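Long-range contacts in dTDP-glucose 4,6-dehydratase (Klebsiella pneumoniae, PDB 5U4Q), which binds NAD and probably catalyses the conversion of dTDP-glucose to dTDP-4-dehydro-6-deoxyglucose: residues 81-89 / 100-109; 162-170 / 253-261. All coordinates share one frame; numbering follows the deposited sequence.

Interaction 1. Residues 81-89 / 100-109; sequences RVIHLAAQA and AYADANLMGY. With NAD (nicotinamide-adenine-dinucleotide), chain C.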
loop_
_atom_site.group_PDB
_atom_site.type_symbol
_atom_site.label_atom_id
_atom_site.label_comp_id
_atom_site.label_asym_id
_atom_site.label_seq_id
_atom_site.Cartn_x
_atom_site.Cartn_y
_atom_site.Cartn_z
ATOM N N ARG A 81 0.137 4.355 -24.124
ATOM C CA ARG A 81 0.887 3.800 -23.018
ATOM C C ARG A 81 1.165 4.871 -21.978
ATOM O O ARG A 81 1.137 6.061 -22.268
ATOM C CB ARG A 81 2.186 3.207 -23.528
ATOM C CG ARG A 81 1.900 2.050 -24.498
ATOM C CD ARG A 81 3.092 1.252 -24.903
ATOM N NE ARG A 81 2.700 0.413 -26.024
ATOM C CZ ARG A 81 3.542 -0.138 -26.892
ATOM N NH1 ARG A 81 4.868 0.081 -26.814
ATOM N NH2 ARG A 81 3.051 -0.877 -27.874
ATOM N N VAL A 82 1.461 4.437 -20.754
ATOM C CA VAL A 82 1.756 5.352 -19.672
ATOM C C VAL A 82 3.001 4.874 -18.966
ATOM O O VAL A 82 3.132 3.687 -18.701
ATOM C CB VAL A 82 0.598 5.389 -18.656
ATOM C CG1 VAL A 82 0.952 6.209 -17.423
ATOM C CG2 VAL A 82 -0.681 5.906 -19.312
ATOM N N ILE A 83 3.924 5.810 -18.708
ATOM C CA ILE A 83 5.115 5.561 -17.867
ATOM C C ILE A 83 4.958 6.483 -16.667
ATOM O O ILE A 83 5.029 7.723 -16.775
ATOM C CB ILE A 83 6.466 5.706 -18.607
ATOM C CG1 ILE A 83 7.642 5.538 -17.641
ATOM C CG2 ILE A 83 6.596 7.023 -19.317
ATOM C CD1 ILE A 83 7.761 4.199 -16.957
ATOM N N HIS A 84 4.648 5.888 -15.514
ATOM C CA HIS A 84 4.362 6.636 -14.310
ATOM C C HIS A 84 5.574 6.673 -13.404
ATOM O O HIS A 84 5.979 5.655 -12.824
ATOM C CB HIS A 84 3.142 6.027 -13.608
ATOM C CG HIS A 84 2.832 6.662 -12.303
ATOM N ND1 HIS A 84 2.650 8.021 -12.164
ATOM C CD2 HIS A 84 2.682 6.131 -11.069
ATOM C CE1 HIS A 84 2.414 8.299 -10.901
ATOM N NE2 HIS A 84 2.432 7.171 -10.213
ATOM N N LEU A 85 6.114 7.877 -13.266
ATOM C CA LEU A 85 7.318 8.124 -12.463
ATOM C C LEU A 85 7.090 9.140 -11.341
ATOM O O LEU A 85 7.840 9.173 -10.373
ATOM C CB LEU A 85 8.459 8.567 -13.368
ATOM C CG LEU A 85 8.851 7.549 -14.438
ATOM C CD1 LEU A 85 9.680 8.188 -15.548
ATOM C CD2 LEU A 85 9.561 6.340 -13.853
ATOM N N ALA A 86 6.050 9.960 -11.433
ATOM C CA ALA A 86 5.774 10.966 -10.418
ATOM C C ALA A 86 5.466 10.316 -9.073
ATOM O O ALA A 86 4.634 9.403 -8.994
ATOM C CB ALA A 86 4.617 11.856 -10.837
ATOM N N ALA A 87 6.140 10.805 -8.041
ATOM C CA ALA A 87 5.975 10.319 -6.677
ATOM C C ALA A 87 6.790 11.172 -5.734
ATOM O O ALA A 87 7.705 11.891 -6.150
ATOM C CB ALA A 87 6.418 8.866 -6.536
ATOM N N GLN A 88 6.425 11.049 -4.465
ATOM C CA GLN A 88 7.119 11.617 -3.351
ATOM C C GLN A 88 8.134 10.562 -2.989
ATOM O O GLN A 88 7.758 9.421 -2.709
ATOM C CB GLN A 88 6.141 11.788 -2.180
ATOM C CG GLN A 88 6.735 12.397 -0.930
ATOM C CD GLN A 88 7.063 13.860 -1.094
ATOM O OE1 GLN A 88 6.413 14.583 -1.863
ATOM N NE2 GLN A 88 8.059 14.317 -0.352
ATOM N N ALA A 89 9.411 10.918 -3.020
ATOM C CA ALA A 89 10.487 9.964 -2.738
ATOM C C ALA A 89 11.649 10.717 -2.141
ATOM O O ALA A 89 12.146 11.643 -2.772
ATOM C CB ALA A 89 10.920 9.276 -4.031
ATOM N N ALA A 100 2.174 13.724 2.069
ATOM C CA ALA A 100 2.639 13.806 0.673
ATOM C C ALA A 100 2.730 12.421 0.016
ATOM O O ALA A 100 2.391 12.246 -1.161
ATOM C CB ALA A 100 4.004 14.484 0.616
ATOM N N TYR A 101 3.184 11.435 0.781
ATOM C CA TYR A 101 3.287 10.069 0.284
ATOM C C TYR A 101 1.914 9.518 -0.005
ATOM O O TYR A 101 1.697 8.850 -1.017
ATOM C CB TYR A 101 3.989 9.153 1.298
ATOM C CG TYR A 101 5.466 9.418 1.450
ATOM C CD1 TYR A 101 6.350 9.081 0.441
ATOM C CD2 TYR A 101 5.978 9.995 2.608
ATOM C CE1 TYR A 101 7.706 9.319 0.569
ATOM C CE2 TYR A 101 7.335 10.243 2.750
ATOM C CZ TYR A 101 8.192 9.900 1.729
ATOM O OH TYR A 101 9.530 10.139 1.852
ATOM N N ALA A 102 0.980 9.794 0.882
ATOM C CA ALA A 102 -0.375 9.314 0.694
ATOM C C ALA A 102 -0.984 9.970 -0.511
ATOM O O ALA A 102 -1.565 9.306 -1.369
ATOM C CB ALA A 102 -1.217 9.591 1.930
ATOM N N ASP A 103 -0.845 11.283 -0.592
ATOM C CA ASP A 103 -1.415 12.013 -1.718
ATOM C C ASP A 103 -0.844 11.595 -3.064
ATOM O O ASP A 103 -1.575 11.274 -3.994
ATOM C CB ASP A 103 -1.201 13.531 -1.549
ATOM C CG ASP A 103 -2.169 14.158 -0.574
ATOM O OD1 ASP A 103 -3.294 13.643 -0.423
ATOM O OD2 ASP A 103 -1.815 15.192 0.030
ATOM N N ALA A 104 0.459 11.642 -3.183
ATOM C CA ALA A 104 1.078 11.373 -4.462
ATOM C C ALA A 104 1.150 9.898 -4.759
ATOM O O ALA A 104 0.947 9.474 -5.918
ATOM C CB ALA A 104 2.483 11.941 -4.488
ATOM N N ASN A 105 1.448 9.107 -3.730
ATOM C CA ASN A 105 1.748 7.705 -3.964
ATOM C C ASN A 105 0.602 6.730 -3.772
ATOM O O ASN A 105 0.678 5.624 -4.284
ATOM C CB ASN A 105 2.937 7.224 -3.118
ATOM C CG ASN A 105 4.228 7.995 -3.378
ATOM O OD1 ASN A 105 4.257 9.014 -4.089
ATOM N ND2 ASN A 105 5.319 7.528 -2.749
ATOM N N LEU A 106 -0.451 7.088 -3.038
ATOM C CA LEU A 106 -1.609 6.206 -2.893
ATOM C C LEU A 106 -2.771 6.714 -3.758
ATOM O O LEU A 106 -3.141 6.065 -4.751
ATOM C CB LEU A 106 -1.996 6.036 -1.417
ATOM C CG LEU A 106 -0.893 5.379 -0.568
ATOM C CD1 LEU A 106 -1.265 5.447 0.898
ATOM C CD2 LEU A 106 -0.649 3.942 -0.989
HETATM N N MSE A 107 -3.292 7.895 -3.443
HETATM C CA MSE A 107 -4.415 8.451 -4.230
HETATM C C MSE A 107 -3.997 8.745 -5.641
HETATM O O MSE A 107 -4.741 8.476 -6.602
HETATM C CB MSE A 107 -4.887 9.740 -3.579
HETATM C CG MSE A 107 -6.030 10.455 -4.302
HETATM SE SE MSE A 107 -7.694 9.407 -4.321
HETATM C CE MSE A 107 -8.066 9.452 -2.384
ATOM N N GLY A 108 -2.820 9.324 -5.803
ATOM C CA GLY A 108 -2.335 9.616 -7.130
ATOM C C GLY A 108 -2.218 8.384 -8.007
ATOM O O GLY A 108 -2.543 8.402 -9.205
ATOM N N TYR A 109 -1.782 7.281 -7.402
ATOM C CA TYR A 109 -1.617 6.034 -8.146
ATOM C C TYR A 109 -2.996 5.515 -8.563
ATOM O O TYR A 109 -3.159 5.002 -9.667
ATOM C CB TYR A 109 -0.817 4.995 -7.341
ATOM C CG TYR A 109 -0.391 3.815 -8.206
ATOM C CD1 TYR A 109 0.624 3.946 -9.119
ATOM C CD2 TYR A 109 -1.035 2.596 -8.132
ATOM C CE1 TYR A 109 0.988 2.884 -9.956
ATOM C CE2 TYR A 109 -0.692 1.546 -8.943
ATOM C CZ TYR A 109 0.337 1.678 -9.844
ATOM O OH TYR A 109 0.679 0.628 -10.664
HETATM P PA NAD C . 12.319 13.369 -9.088
HETATM O O1A NAD C . 13.434 14.037 -9.796
HETATM O O2A NAD C . 11.839 13.878 -7.744
HETATM O O5B NAD C . 11.075 13.291 -10.119
HETATM C C5B NAD C . 9.728 13.037 -9.740
HETATM C C4B NAD C . 8.868 14.166 -10.284
HETATM O O4B NAD C . 7.539 13.873 -9.812
HETATM C C3B NAD C . 9.262 15.541 -9.764
HETATM O O3B NAD C . 9.660 16.470 -10.783
HETATM C C2B NAD C . 8.017 15.980 -8.992
HETATM O O2B NAD C . 7.737 17.388 -9.118
HETATM C C1B NAD C . 6.897 15.091 -9.531
HETATM N N9A NAD C . 5.801 14.879 -8.571
HETATM C C8A NAD C . 5.910 14.481 -7.283
HETATM N N7A NAD C . 4.706 14.423 -6.710
HETATM C C5A NAD C . 3.804 14.769 -7.643
HETATM C C6A NAD C . 2.338 14.950 -7.667
HETATM N N6A NAD C . 1.584 14.719 -6.601
HETATM N N1A NAD C . 1.809 15.343 -8.826
HETATM C C2A NAD C . 2.533 15.598 -9.926
HETATM N N3A NAD C . 3.876 15.482 -9.969
HETATM C C4A NAD C . 4.531 15.074 -8.850
HETATM O O3 NAD C . 12.640 11.813 -8.811
HETATM P PN NAD C . 13.145 10.678 -9.834
HETATM O O1N NAD C . 13.105 11.112 -11.240
HETATM O O2N NAD C . 14.412 10.132 -9.176
HETATM O O5D NAD C . 12.005 9.599 -9.562
HETATM C C5D NAD C . 11.153 9.031 -10.552
HETATM C C4D NAD C . 10.512 7.807 -9.918
HETATM O O4D NAD C . 11.508 6.773 -9.744
HETATM C C3D NAD C . 9.855 7.973 -8.553
HETATM O O3D NAD C . 8.652 7.200 -8.551
HETATM C C2D NAD C . 10.821 7.344 -7.578
HETATM O O2D NAD C . 10.179 6.783 -6.414
HETATM C C1D NAD C . 11.477 6.265 -8.416
HETATM N N1N NAD C . 12.853 5.963 -7.976
HETATM C C2N NAD C . 13.918 6.726 -8.314
HETATM C C3N NAD C . 15.216 6.406 -7.880
HETATM C C7N NAD C . 16.471 7.221 -8.218
HETATM O O7N NAD C . 17.589 6.767 -7.929
HETATM N N7N NAD C . 16.428 8.440 -8.783
HETATM C C4N NAD C . 15.391 5.311 -7.064
HETATM C C5N NAD C . 14.288 4.544 -6.713
HETATM C C6N NAD C . 13.018 4.894 -7.158
HETATM O O HOH W 1 2.785 7.946 -7.482
#

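Interaction 2. Residues 162-170 / 253-261; sequences ELMAHTYSH and TSSAPYRVY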
loop_
_atom_site.group_PDB
_atom_site.type_symbol
_atom_site.label_atom_id
_atom_site.label_comp_id
_atom_site.label_asym_id
_atom_site.label_seq_id
_atom_site.Cartn_x
_atom_site.Cartn_y
_atom_site.Cartn_z
ATOM N N GLU A 162 2.163 -1.860 -6.254
ATOM C CA GLU A 162 2.230 -3.185 -6.905
ATOM C C GLU A 162 0.928 -3.963 -6.667
ATOM O O GLU A 162 0.417 -4.616 -7.583
ATOM C CB GLU A 162 3.454 -3.974 -6.433
ATOM C CG GLU A 162 4.800 -3.325 -6.762
ATOM C CD GLU A 162 5.991 -4.142 -6.322
ATOM O OE1 GLU A 162 5.819 -5.329 -5.925
ATOM O OE2 GLU A 162 7.138 -3.622 -6.385
ATOM N N LEU A 163 0.397 -3.872 -5.439
ATOM C CA LEU A 163 -0.845 -4.587 -5.099
ATOM C C LEU A 163 -2.015 -4.059 -5.892
ATOM O O LEU A 163 -2.840 -4.829 -6.398
ATOM C CB LEU A 163 -1.141 -4.494 -3.609
ATOM C CG LEU A 163 -0.198 -5.265 -2.679
ATOM C CD1 LEU A 163 -0.293 -4.675 -1.289
ATOM C CD2 LEU A 163 -0.497 -6.761 -2.695
HETATM N N MSE A 164 -2.085 -2.733 -6.004
HETATM C CA MSE A 164 -3.151 -2.080 -6.747
HETATM C C MSE A 164 -3.040 -2.418 -8.224
HETATM O O MSE A 164 -4.044 -2.695 -8.881
HETATM C CB MSE A 164 -3.124 -0.570 -6.459
HETATM C CG MSE A 164 -3.406 -0.291 -4.976
HETATM SE SE MSE A 164 -2.781 1.495 -4.397
HETATM C CE MSE A 164 -4.039 2.618 -5.391
ATOM N N ALA A 165 -1.817 -2.409 -8.763
ATOM C CA ALA A 165 -1.586 -2.788 -10.160
ATOM C C ALA A 165 -2.085 -4.224 -10.398
ATOM O O ALA A 165 -2.778 -4.490 -11.399
ATOM C CB ALA A 165 -0.109 -2.675 -10.540
ATOM N N HIS A 166 -1.790 -5.109 -9.461
ATOM C CA HIS A 166 -2.217 -6.512 -9.619
ATOM C C HIS A 166 -3.738 -6.589 -9.748
ATOM O O HIS A 166 -4.266 -7.262 -10.649
ATOM C CB HIS A 166 -1.798 -7.387 -8.463
ATOM C CG HIS A 166 -2.164 -8.806 -8.693
ATOM N ND1 HIS A 166 -3.344 -9.363 -8.235
ATOM C CD2 HIS A 166 -1.572 -9.745 -9.469
ATOM C CE1 HIS A 166 -3.445 -10.594 -8.709
ATOM N NE2 HIS A 166 -2.378 -10.859 -9.443
ATOM N N THR A 167 -4.451 -5.896 -8.851
ATOM C CA THR A 167 -5.920 -5.918 -8.905
ATOM C C THR A 167 -6.497 -5.344 -10.211
ATOM O O THR A 167 -7.460 -5.869 -10.736
ATOM C CB THR A 167 -6.604 -5.184 -7.705
ATOM O OG1 THR A 167 -6.458 -3.775 -7.842
ATOM C CG2 THR A 167 -6.068 -5.613 -6.397
ATOM N N TYR A 168 -5.908 -4.282 -10.742
ATOM C CA TYR A 168 -6.385 -3.692 -11.987
ATOM C C TYR A 168 -6.057 -4.579 -13.195
ATOM O O TYR A 168 -6.871 -4.678 -14.137
ATOM C CB TYR A 168 -5.894 -2.238 -12.117
ATOM C CG TYR A 168 -6.859 -1.285 -11.461
ATOM C CD1 TYR A 168 -7.146 -1.373 -10.108
ATOM C CD2 TYR A 168 -7.529 -0.330 -12.205
ATOM C CE1 TYR A 168 -8.093 -0.542 -9.517
ATOM C CE2 TYR A 168 -8.452 0.523 -11.616
ATOM C CZ TYR A 168 -8.743 0.396 -10.277
ATOM O OH TYR A 168 -9.681 1.205 -9.663
ATOM N N SER A 169 -4.884 -5.174 -13.195
ATOM C CA SER A 169 -4.529 -6.148 -14.254
ATOM C C SER A 169 -5.500 -7.329 -14.228
ATOM O O SER A 169 -5.962 -7.784 -15.272
ATOM C CB SER A 169 -3.108 -6.681 -14.094
ATOM O OG SER A 169 -2.173 -5.659 -14.377
ATOM N N HIS A 170 -5.778 -7.827 -13.031
ATOM C CA HIS A 170 -6.668 -8.968 -12.879
ATOM C C HIS A 170 -8.108 -8.656 -13.321
ATOM O O HIS A 170 -8.717 -9.413 -14.121
ATOM C CB HIS A 170 -6.682 -9.464 -11.435
ATOM C CG HIS A 170 -7.728 -10.498 -11.190
ATOM N ND1 HIS A 170 -7.589 -11.809 -11.593
ATOM C CD2 HIS A 170 -8.967 -10.393 -10.641
ATOM C CE1 HIS A 170 -8.687 -12.476 -11.265
ATOM N NE2 HIS A 170 -9.538 -11.640 -10.700
ATOM N N THR A 253 4.761 -12.050 -10.431
ATOM C CA THR A 253 4.139 -12.641 -11.594
ATOM C C THR A 253 2.670 -12.931 -11.233
ATOM O O THR A 253 2.296 -12.790 -10.067
ATOM C CB THR A 253 4.837 -13.968 -11.936
ATOM O OG1 THR A 253 4.904 -14.800 -10.762
ATOM C CG2 THR A 253 6.257 -13.692 -12.437
ATOM N N SER A 254 1.853 -13.326 -12.219
ATOM C CA SER A 254 0.434 -13.656 -11.965
ATOM C C SER A 254 -0.204 -14.344 -13.168
ATOM O O SER A 254 0.387 -14.430 -14.233
ATOM C CB SER A 254 -0.369 -12.359 -11.683
ATOM O OG SER A 254 -1.772 -12.615 -11.452
ATOM N N SER A 255 -1.431 -14.831 -12.997
ATOM C CA SER A 255 -2.248 -15.242 -14.119
ATOM C C SER A 255 -2.743 -14.002 -14.861
ATOM O O SER A 255 -3.095 -14.065 -16.037
ATOM C CB SER A 255 -3.443 -16.092 -13.664
ATOM O OG SER A 255 -4.116 -15.479 -12.578
ATOM N N ALA A 256 -2.818 -12.866 -14.143
ATOM C CA ALA A 256 -3.172 -11.590 -14.747
ATOM C C ALA A 256 -1.964 -11.060 -15.515
ATOM O O ALA A 256 -0.838 -11.483 -15.251
ATOM C CB ALA A 256 -3.548 -10.611 -13.659
ATOM N N PRO A 257 -2.183 -10.100 -16.428
ATOM C CA PRO A 257 -1.063 -9.477 -17.206
ATOM C C PRO A 257 -0.335 -8.446 -16.322
ATOM O O PRO A 257 -0.425 -7.236 -16.546
ATOM C CB PRO A 257 -1.789 -8.828 -18.391
ATOM C CG PRO A 257 -3.141 -8.517 -17.849
ATOM C CD PRO A 257 -3.486 -9.665 -16.947
ATOM N N TYR A 258 0.385 -8.975 -15.344
ATOM C CA TYR A 258 1.044 -8.221 -14.281
ATOM C C TYR A 258 2.450 -8.738 -14.094
ATOM O O TYR A 258 2.668 -9.950 -13.954
ATOM C CB TYR A 258 0.272 -8.430 -12.983
ATOM C CG TYR A 258 1.017 -8.205 -11.661
ATOM C CD1 TYR A 258 0.973 -6.956 -11.017
ATOM C CD2 TYR A 258 1.691 -9.238 -11.015
ATOM C CE1 TYR A 258 1.626 -6.754 -9.812
ATOM C CE2 TYR A 258 2.343 -9.048 -9.794
ATOM C CZ TYR A 258 2.282 -7.799 -9.183
ATOM O OH TYR A 258 2.930 -7.617 -7.973
ATOM N N ARG A 259 3.419 -7.827 -14.076
ATOM C CA ARG A 259 4.816 -8.200 -13.842
ATOM C C ARG A 259 5.541 -7.127 -13.062
ATOM O O ARG A 259 5.241 -5.939 -13.215
ATOM C CB ARG A 259 5.586 -8.373 -15.155
ATOM C CG ARG A 259 5.262 -9.613 -15.962
ATOM C CD ARG A 259 5.708 -10.880 -15.262
ATOM N NE ARG A 259 5.552 -12.021 -16.159
ATOM C CZ ARG A 259 4.387 -12.589 -16.448
ATOM N NH1 ARG A 259 4.350 -13.614 -17.292
ATOM N NH2 ARG A 259 3.266 -12.139 -15.907
ATOM N N VAL A 260 6.515 -7.558 -12.254
ATOM C CA VAL A 260 7.388 -6.657 -11.494
ATOM C C VAL A 260 8.819 -7.156 -11.757
ATOM O O VAL A 260 9.074 -8.362 -11.733
ATOM C CB VAL A 260 7.090 -6.569 -9.982
ATOM C CG1 VAL A 260 8.089 -5.631 -9.322
ATOM C CG2 VAL A 260 5.656 -6.103 -9.738
ATOM N N TYR A 261 9.729 -6.229 -12.057
ATOM C CA TYR A 261 11.133 -6.530 -12.273
ATOM C C TYR A 261 12.050 -5.624 -11.457
ATOM O O TYR A 261 11.770 -4.432 -11.279
ATOM C CB TYR A 261 11.529 -6.307 -13.739
ATOM C CG TYR A 261 10.790 -7.198 -14.706
ATOM C CD1 TYR A 261 11.143 -8.549 -14.868
ATOM C CD2 TYR A 261 9.737 -6.704 -15.464
ATOM C CE1 TYR A 261 10.435 -9.360 -15.735
ATOM C CE2 TYR A 261 9.019 -7.513 -16.328
ATOM C CZ TYR A 261 9.371 -8.842 -16.457
ATOM O OH TYR A 261 8.653 -9.621 -17.335
HETATM O O HOH W 2 -5.950 -13.363 -13.193
#

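Interaction 1. Residues 81-89 / 100-109
The turn that leaves a central strand of the Rossmann fold and runs along NAD meets helix 98-118 here, joined chiefly through Gln88 and Asn105. The primary amide of Asn105 copies a peptide group: its OD1 takes the backbone N-H of Gln88 (N to OD1 3.0 Å) while its ND2 donates to Gln88 O at 3.1 Å. Both bonds are nearly straight at 164° and lie in the carbonyl planes of their acceptors, each on a lone pair, so the loop is gripped as it would be by a neighbouring strand. The N-H and C=O of Gln88 fix which end of the amide is which, and ND2 has a second partner in Thr157.

The Gln88 chain, with CG anti to N (chi1 -179°) and a bend beyond it, lays its CG methylene over one face of the Tyr101 ring, a CH-pi contact with CG 3.7 Å from the ring centroid. Its end then rests against the Ala100 methyl. Nearer the strand, His84 CD2 meets the edge of Tyr109 at CD1, 3.6 Å away, the two rings rim to rim. A water links His84 NE2 (2.9 Å) with Ala86 O and Ala104 O, donating to both carbonyls, while His84 ND1 is held by Thr9.

Small residues suit the cofactor side. Ala86 lies against the adenosine ribose, its CA 3.5 Å from NAD O4B, and the Ala104 methyl packs on the adenine amino group, with CB 3.6 Å from N6A. The nicotinamide ribose hydroxyl O3D donates to Leu85 O at 2.8 Å. Because Asn105 and the water tie the loop to the helix on either side of Ala87, these polar bonds probably steady the backbone that forms this wall of the pocket.

Interaction 2. Residues 162-170 / 253-261
Two aromatic side chains, each with CG anti to its own N (chi1 -176° in His166, 157° in Tyr258), swing from helix and strand until they meet. The His166 ring stands edge-on to Tyr258 in a T-shaped stack, planes 86° apart and centroids 4.9 Å apart. Its CD2 lies over the tyrosine face, offset toward the rim, and the CB methylene adds a CH-pi contact 4.0 Å from the centroid of the Tyr258 ring. Next to CD2 on the imidazole, NE2 forms a short 2.7 Å hydrogen bond with Ser254 OG. The same OG is the acceptor for Ala256 N at 2.9 Å, closing an ST turn, so the serine shapes its own loop while holding the histidine.

Helix 153-172, which carries the YxxxK motif of the short-chain dehydrogenase/reductase superfamily, packs here against strand 258-263 of the Rossmann sheet; the axes of 162-170 and 258-261 run roughly antiparallel and approach to 8.7 Å. In the loop before the strand, the small Ala256 lets the chain come close to the helix, its CB 3.6 Å from His170 CA. Val260 lays its methyls against the carboxylate of Glu162 (CG1 to OE2 3.7 Å), whose OE1 forms a salt bridge with Arg180 and whose OE2 is hydrogen-bonded to Ser128. Tyr258 OH bonds to Pro251 O, and His166 ND1 to Pro150 O of the second subunit, so both nitrogens of this buried imidazole are used.

In the fold
Interaction 1 closes before interaction 2 opens along the chain, and their centres lie about 17 Å apart. Both reach the same parallel sheet: strand 81-84 is separated from strand 258-263 by strands 123-129 and 176-185. Helices 98-118 and 153-172 pack side by side, which brings the contacts together where Tyr109 OH touches Ala165 CB at 3.4 Å. Interaction 1 sits on the NAD pocket, whereas 162-170 belongs to the same helix as Tyr154, which also binds NAD, but lies further along it. Both contacts also touch the second subunit, so the two helices connect the cofactor site, the sheet and the dimer interface.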